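Local atomic coordinates of cytochrome P450 CYP260B1 (Sorangium cellulosum, PDB entry 5HIW), a protein that binds a haem, protoporphyrin IX containing iron, within the mainly helical fold of the cytochrome P450 family. Residues 151-154 / 155-158; 157-160 / 161-165; 175-178 / 179-183. All coordinates share one frame; numbering follows the deposited sequence. Where two conformers were deposited one is given.

How the contacts relate
Two consecutive helices carry all three contacts. Contact 1 and contact 2 follow one another on helix 147-162, sharing M157 and I158, and contact 2 runs off its C-terminal end. After a short connection, contact 3 lies on helix 167-191. Contact 1 is about 10 Å, centre to centre, from each of the others, and contacts 2 and 3 are about 16 Å apart. L153 and M157 join the helices by packing on A176, H177 and M180. By their order in the chain these probably correspond to helices F and G of the P450 fold, the pair that typically covers the distal side of the haem, and helix 218-229 probably belongs to the long central helix beneath them.

Contact 1: 151-154 / 155-158; sequences DALI and RKMI
The guanidinium of R155 takes the D151 carboxylate at one edge, side-on, with NE and NH2 each holding a different oxygen. R155 NE to D151 OD2 is the shorter arm, 2.7 Å, and OD2 lies near the guanidinium plane. The second arm, R155 NH2 to D151 OD1 at 2.9 Å, is more bent (N-H...O 135°), with OD1 tilted from the guanidinium plane; the two flat groups are turned 51° against each other. D151 sends CG anti to its own N (chi1 -171°), which carries the carboxylate along the helix to the residue one turn on, and the R155 chain reaches back extended from CG to NE. Neither group stands alone: OD1 also takes a hydrogen bond from Y230, and NH1 of R155 pairs with E231, so the bridge is tied to the loop after helix 218-229.

This i to i+4 salt bridge runs along the side of helix 147-162, probably helix F of the P450 fold. Its backbone is regular here: R155 N to D151 O is 3.0 Å, and M157 N to L153 O is 2.9 Å.

On the inner side I154 meets two residues of the next turn. Its CG1 branch touches the methyl CE of M157 at 3.9 Å, while its other branch, CG2, lies 4.1 Å from CD1 of I158. I226 of helix 218-229 packs on I154 there. K156 bends at its third torsion, laying CE 4.2 Å from the methyl CD2 of L153.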
loop_
_atom_site.group_PDB
_atom_site.type_symbol
_atom_site.label_atom_id
_atom_site.label_comp_id
_atom_site.label_asym_id
_atom_site.label_seq_id
_atom_site.Cartn_x
_atom_site.Cartn_y
_atom_site.Cartn_z
ATOM N N ASP A 151 -4.729 9.869 13.758
ATOM C CA ASP A 151 -3.449 9.423 13.228
ATOM C C ASP A 151 -2.727 8.528 14.249
ATOM O O ASP A 151 -2.305 7.424 13.942
ATOM C CB ASP A 151 -2.604 10.617 12.829
ATOM C CG ASP A 151 -1.324 10.196 12.062
ATOM O OD1 ASP A 151 -1.438 9.970 10.805
ATOM O OD2 ASP A 151 -0.273 9.992 12.751
ATOM N N ALA A 152 -2.588 9.000 15.484
ATOM C CA ALA A 152 -1.987 8.187 16.508
ATOM C C ALA A 152 -2.720 6.890 16.833
ATOM O O ALA A 152 -2.065 5.856 16.963
ATOM C CB ALA A 152 -1.720 8.982 17.769
ATOM N N LEU A 153 -4.054 6.920 16.869
ATOM C CA LEU A 153 -4.842 5.719 17.030
ATOM C C LEU A 153 -4.612 4.690 15.895
ATOM O O LEU A 153 -4.360 3.528 16.120
ATOM C CB LEU A 153 -6.309 6.039 17.207
ATOM C CG LEU A 153 -6.830 6.726 18.459
ATOM C CD1 LEU A 153 -8.287 6.997 18.273
ATOM C CD2 LEU A 153 -6.545 5.956 19.749
ATOM N N ILE A 154 -4.680 5.146 14.674
ATOM C CA ILE A 154 -4.454 4.261 13.542
ATOM C C ILE A 154 -3.043 3.663 13.519
ATOM O O ILE A 154 -2.858 2.496 13.257
ATOM C CB ILE A 154 -4.800 5.010 12.251
ATOM C CG1 ILE A 154 -6.290 5.381 12.228
ATOM C CG2 ILE A 154 -4.535 4.111 11.049
ATOM C CD1 ILE A 154 -6.650 6.438 11.183
ATOM N N ARG A 155 -2.030 4.488 13.751
ATOM C CA ARG A 155 -0.633 3.999 13.877
ATOM C C ARG A 155 -0.498 2.936 14.959
ATOM O O ARG A 155 0.164 1.906 14.741
ATOM C CB ARG A 155 0.361 5.194 13.982
ATOM C CG ARG A 155 0.404 5.955 12.621
ATOM C CD ARG A 155 1.488 7.015 12.543
ATOM N NE ARG A 155 1.088 7.973 11.517
ATOM C CZ ARG A 155 1.194 7.809 10.191
ATOM N NH1 ARG A 155 1.696 6.685 9.719
ATOM N NH2 ARG A 155 0.720 8.738 9.327
ATOM N N LYS A 156 -1.214 3.089 16.047
ATOM C CA LYS A 156 -1.188 2.090 17.102
ATOM C C LYS A 156 -1.854 0.800 16.618
ATOM O O LYS A 156 -1.327 -0.290 16.919
ATOM C CB LYS A 156 -1.868 2.544 18.382
ATOM C CG LYS A 156 -1.077 3.512 19.246
ATOM C CD LYS A 156 -1.725 3.817 20.579
ATOM C CE LYS A 156 -2.569 5.078 20.576
ATOM N NZ LYS A 156 -3.088 5.216 21.979
ATOM N N MET A 157 -3.019 0.909 15.951
ATOM C CA MET A 157 -3.639 -0.296 15.318
ATOM C C MET A 157 -2.692 -1.015 14.389
ATOM O O MET A 157 -2.514 -2.233 14.478
ATOM C CB MET A 157 -4.930 0.043 14.634
ATOM C CG MET A 157 -5.958 0.589 15.613
ATOM S SD MET A 157 -7.567 0.588 14.808
ATOM C CE MET A 157 -7.419 2.041 13.838
ATOM N N ILE A 158 -2.027 -0.267 13.528
ATOM C CA ILE A 158 -1.117 -0.793 12.559
ATOM C C ILE A 158 0.072 -1.466 13.272
ATOM O O ILE A 158 0.430 -2.560 12.956
ATOM C CB ILE A 158 -0.702 0.308 11.545
ATOM C CG1 ILE A 158 -1.879 0.639 10.639
ATOM C CG2 ILE A 158 0.475 -0.158 10.675
ATOM C CD1 ILE A 158 -1.613 1.690 9.546
#

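Contact 2: 157-160 / 161-165; sequences MIRS and VVMPQ
M157 O is the first backbone group to reach across into 161-165, accepting a weak bond from V161 N at 3.3 Å. The S160 hydroxyl also donates to this carbonyl, OG to M157 O being 2.6 Å; a chi1 of 70° swings OG back over the preceding turn. I158 O likewise serves two donors, V161 N at 3.0 Å from above the carbonyl plane (60° out of it) and V162 N at 3.2 Å nearly in line with the carbonyl bond. Such sharing of i+3 and i+4 donors marks a helix tightening as it ends.

R159 comes next, and its O takes weak bonds from V162 N and M163 N. Its side chain runs extended to M163, whose SD lies over one face of the guanidinium, 3.4 Å from R159 NH1. M163 was modelled in two conformers, so this approach holds for one of them. S160 O then faces the turn, 3.6 Å from P164 N. M163 is where helical geometry stops, and the proline that follows has no N-H to prolong the pattern.

Around this helix end, M157 packs against A176, H177 and M180 of helix 167-191 and against helix 218-229, which I158 also touches through L227. S160 rests on I67 and V161 on M68, and R159 reaches V169 at the start of helix 167-191.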
loop_
_atom_site.group_PDB
_atom_site.type_symbol
_atom_site.label_atom_id
_atom_site.label_comp_id
_atom_site.label_asym_id
_atom_site.label_seq_id
_atom_site.Cartn_x
_atom_site.Cartn_y
_atom_site.Cartn_z
ATOM N N MET A 157 -3.019 0.909 15.951
ATOM C CA MET A 157 -3.639 -0.296 15.318
ATOM C C MET A 157 -2.692 -1.015 14.389
ATOM O O MET A 157 -2.514 -2.233 14.478
ATOM C CB MET A 157 -4.930 0.043 14.634
ATOM C CG MET A 157 -5.958 0.589 15.613
ATOM S SD MET A 157 -7.567 0.588 14.808
ATOM C CE MET A 157 -7.419 2.041 13.838
ATOM N N ILE A 158 -2.027 -0.267 13.528
ATOM C CA ILE A 158 -1.117 -0.793 12.559
ATOM C C ILE A 158 0.072 -1.466 13.272
ATOM O O ILE A 158 0.430 -2.560 12.956
ATOM C CB ILE A 158 -0.702 0.308 11.545
ATOM C CG1 ILE A 158 -1.879 0.639 10.639
ATOM C CG2 ILE A 158 0.475 -0.158 10.675
ATOM C CD1 ILE A 158 -1.613 1.690 9.546
ATOM N N ARG A 159 0.643 -0.822 14.267
ATOM C CA ARG A 159 1.690 -1.467 15.085
ATOM C C ARG A 159 1.257 -2.834 15.636
ATOM O O ARG A 159 2.064 -3.791 15.637
ATOM C CB ARG A 159 2.122 -0.533 16.224
ATOM C CG ARG A 159 3.302 -1.013 17.066
ATOM C CD ARG A 159 3.957 0.170 17.815
ATOM N NE ARG A 159 4.751 -0.173 19.022
ATOM C CZ ARG A 159 6.032 -0.547 19.047
ATOM N NH1 ARG A 159 6.763 -0.677 17.924
ATOM N NH2 ARG A 159 6.584 -0.812 20.234
ATOM N N SER A 160 -0.001 -2.948 16.078
ATOM C CA SER A 160 -0.480 -4.181 16.682
ATOM C C SER A 160 -0.569 -5.332 15.650
ATOM O O SER A 160 -0.514 -6.510 16.022
ATOM C CB SER A 160 -1.814 -4.001 17.429
ATOM O OG SER A 160 -2.964 -3.769 16.546
ATOM N N VAL A 161 -0.719 -4.987 14.380
ATOM C CA VAL A 161 -0.805 -5.952 13.260
ATOM C C VAL A 161 0.578 -6.383 12.798
ATOM O O VAL A 161 0.758 -7.437 12.190
ATOM C CB VAL A 161 -1.480 -5.336 12.018
ATOM C CG1 VAL A 161 -1.452 -6.307 10.845
ATOM C CG2 VAL A 161 -2.913 -4.946 12.376
ATOM N N VAL A 162 1.542 -5.518 13.044
ATOM C CA VAL A 162 2.950 -5.827 12.851
ATOM C C VAL A 162 3.575 -6.583 14.042
ATOM O O VAL A 162 4.559 -7.260 13.878
ATOM C CB VAL A 162 3.646 -4.467 12.634
ATOM C CG1 VAL A 162 5.138 -4.549 12.865
ATOM C CG2 VAL A 162 3.272 -3.967 11.243
ATOM N N MET A 163 3.045 -6.444 15.255
ATOM C CA MET A 163 3.665 -7.105 16.400
ATOM C C MET A 163 2.618 -8.017 17.062
ATOM O O MET A 163 2.258 -7.867 18.258
ATOM C CB MET A 163 4.342 -6.031 17.272
ATOM C CG MET A 163 5.163 -5.120 16.350
ATOM S SD MET A 163 6.288 -3.856 16.967
ATOM C CE MET A 163 6.775 -3.045 15.445
ATOM N N PRO A 164 2.117 -8.988 16.264
ATOM C CA PRO A 164 1.028 -9.862 16.724
ATOM C C PRO A 164 1.356 -10.561 18.014
ATOM O O PRO A 164 0.435 -10.972 18.704
ATOM C CB PRO A 164 0.911 -10.924 15.622
ATOM C CG PRO A 164 2.144 -10.785 14.811
ATOM C CD PRO A 164 2.572 -9.359 14.921
ATOM N N GLN A 165 2.656 -10.716 18.301
ATOM C CA GLN A 165 3.121 -11.458 19.481
ATOM C C GLN A 165 2.864 -10.673 20.748
ATOM O O GLN A 165 2.183 -11.142 21.646
ATOM C CB GLN A 165 4.625 -11.772 19.382
ATOM C CG GLN A 165 5.115 -12.276 18.022
ATOM C CD GLN A 165 4.177 -13.286 17.356
ATOM O OE1 GLN A 165 4.078 -13.334 16.127
ATOM N NE2 GLN A 165 3.484 -14.093 18.163
#

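Contact 3: 175-178 / 179-183; sequences SAHA and AMEAQ
H177 and E181, one turn apart on helix 167-191, approach each other where a packed face of the helix gives way to a watered one. H177 turns CG anti to its N (chi1 -169°), which brings the edge of its imidazole up to the glutamate: H177 CE1 is 3.8 Å from OE2 of E181. OE2 lies at the ring edge, near its plane; with the ring and carboxylate planes 70° apart the two groups do not stack.

The packed face belongs to A176, M180 and the near side of H177. A176 lies against L153 of helix 147-162, and M180 is wedged between that helix, L223 of helix 218-229 and L142. There the M180 chain bends at both CB-CG and CG-SD, the last torsion nearly eclipsed (chi3 -21°). Beneath the side chains, M180 N to A176 O is 3.0 Å and E181 N to H177 O is 2.8 Å; the CB of E181 sits close on that same H177 O, at 3.3 Å.

On the other side A178, A182 and S175 face outward. A178 O holds A182 N at 3.1 Å and also accepts from a water at 2.8 Å, and that water makes a longer bond, 3.3 Å, to OE1 of E181. The S175 hydroxyl turns back instead to the carbonyls of A171 and E172.

Chemically, the glutamate is held mainly from outside the contact, by a salt bridge from OE1 to R185, with the water as a lighter tether. E181 OE2 is left pointing toward the imidazole, with H177 ND1 4.2 Å away; that is too far for a bond, but the negative charge could favour a protonated histidine slightly, an effect that R185 would partly offset.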
loop_
_atom_site.group_PDB
_atom_site.type_symbol
_atom_site.label_atom_id
_atom_site.label_comp_id
_atom_site.label_asym_id
_atom_site.label_seq_id
_atom_site.Cartn_x
_atom_site.Cartn_y
_atom_site.Cartn_z
ATOM N N SER A 175 -7.306 -1.274 22.252
ATOM C CA SER A 175 -7.946 -0.086 22.816
ATOM C C SER A 175 -8.155 1.032 21.780
ATOM O O SER A 175 -9.205 1.780 21.774
ATOM C CB SER A 175 -7.168 0.463 24.044
ATOM O OG SER A 175 -5.751 0.414 23.830
ATOM N N ALA A 176 -7.140 1.187 20.923
ATOM C CA ALA A 176 -7.188 2.243 19.899
ATOM C C ALA A 176 -8.295 1.917 18.936
ATOM O O ALA A 176 -9.015 2.788 18.480
ATOM C CB ALA A 176 -5.841 2.349 19.179
ATOM N N HIS A 177 -8.402 0.630 18.635
ATOM C CA HIS A 177 -9.465 0.111 17.778
ATOM C C HIS A 177 -10.843 0.431 18.359
ATOM O O HIS A 177 -11.708 0.961 17.666
ATOM C CB HIS A 177 -9.243 -1.378 17.568
ATOM C CG HIS A 177 -10.109 -1.954 16.517
ATOM N ND1 HIS A 177 -11.379 -2.410 16.786
ATOM C CD2 HIS A 177 -9.933 -2.075 15.178
ATOM C CE1 HIS A 177 -11.936 -2.828 15.661
ATOM N NE2 HIS A 177 -11.068 -2.658 14.675
ATOM N N ALA A 178 -11.013 0.205 19.651
ATOM C CA ALA A 178 -12.272 0.473 20.276
ATOM C C ALA A 178 -12.582 1.971 20.322
ATOM O O ALA A 178 -13.728 2.326 20.195
ATOM C CB ALA A 178 -12.334 -0.176 21.645
ATOM N N ALA A 179 -11.610 2.877 20.413
ATOM C CA ALA A 179 -11.922 4.294 20.369
ATOM C C ALA A 179 -12.348 4.726 18.951
ATOM O O ALA A 179 -13.219 5.592 18.737
ATOM C CB ALA A 179 -10.736 5.111 20.784
ATOM N N MET A 180 -11.684 4.134 17.968
ATOM C CA MET A 180 -12.040 4.457 16.588
ATOM C C MET A 180 -13.454 3.929 16.319
ATOM O O MET A 180 -14.263 4.588 15.685
ATOM C CB MET A 180 -11.065 3.791 15.621
ATOM C CG MET A 180 -9.714 4.485 15.531
ATOM S SD MET A 180 -9.720 6.059 14.683
ATOM C CE MET A 180 -11.251 5.840 13.726
ATOM N N GLU A 181 -13.700 2.716 16.791
ATOM C CA GLU A 181 -15.012 2.061 16.647
ATOM C C GLU A 181 -16.135 2.933 17.217
ATOM O O GLU A 181 -17.164 3.149 16.575
ATOM C CB GLU A 181 -14.953 0.678 17.318
ATOM C CG GLU A 181 -15.655 -0.443 16.569
ATOM C CD GLU A 181 -15.689 -1.733 17.383
ATOM O OE1 GLU A 181 -15.861 -1.657 18.631
ATOM O OE2 GLU A 181 -15.554 -2.809 16.781
ATOM N N ALA A 182 -15.885 3.553 18.365
ATOM C CA ALA A 182 -16.885 4.408 18.975
ATOM C C ALA A 182 -17.153 5.676 18.181
ATOM O O ALA A 182 -18.294 6.106 18.044
ATOM C CB ALA A 182 -16.457 4.747 20.391
ATOM N N GLN A 183 -16.112 6.309 17.636
ATOM C CA GLN A 183 -16.323 7.425 16.754
ATOM C C GLN A 183 -17.123 6.991 15.492
ATOM O O GLN A 183 -17.965 7.717 14.985
ATOM C CB GLN A 183 -14.989 8.009 16.233
ATOM C CG GLN A 183 -14.212 8.740 17.284
ATOM C CD GLN A 183 -12.912 9.247 16.731
ATOM O OE1 GLN A 183 -12.881 10.189 15.950
ATOM N NE2 GLN A 183 -11.838 8.725 17.277
HETATM O O HOH W 1 -15.984 0.789 20.786
#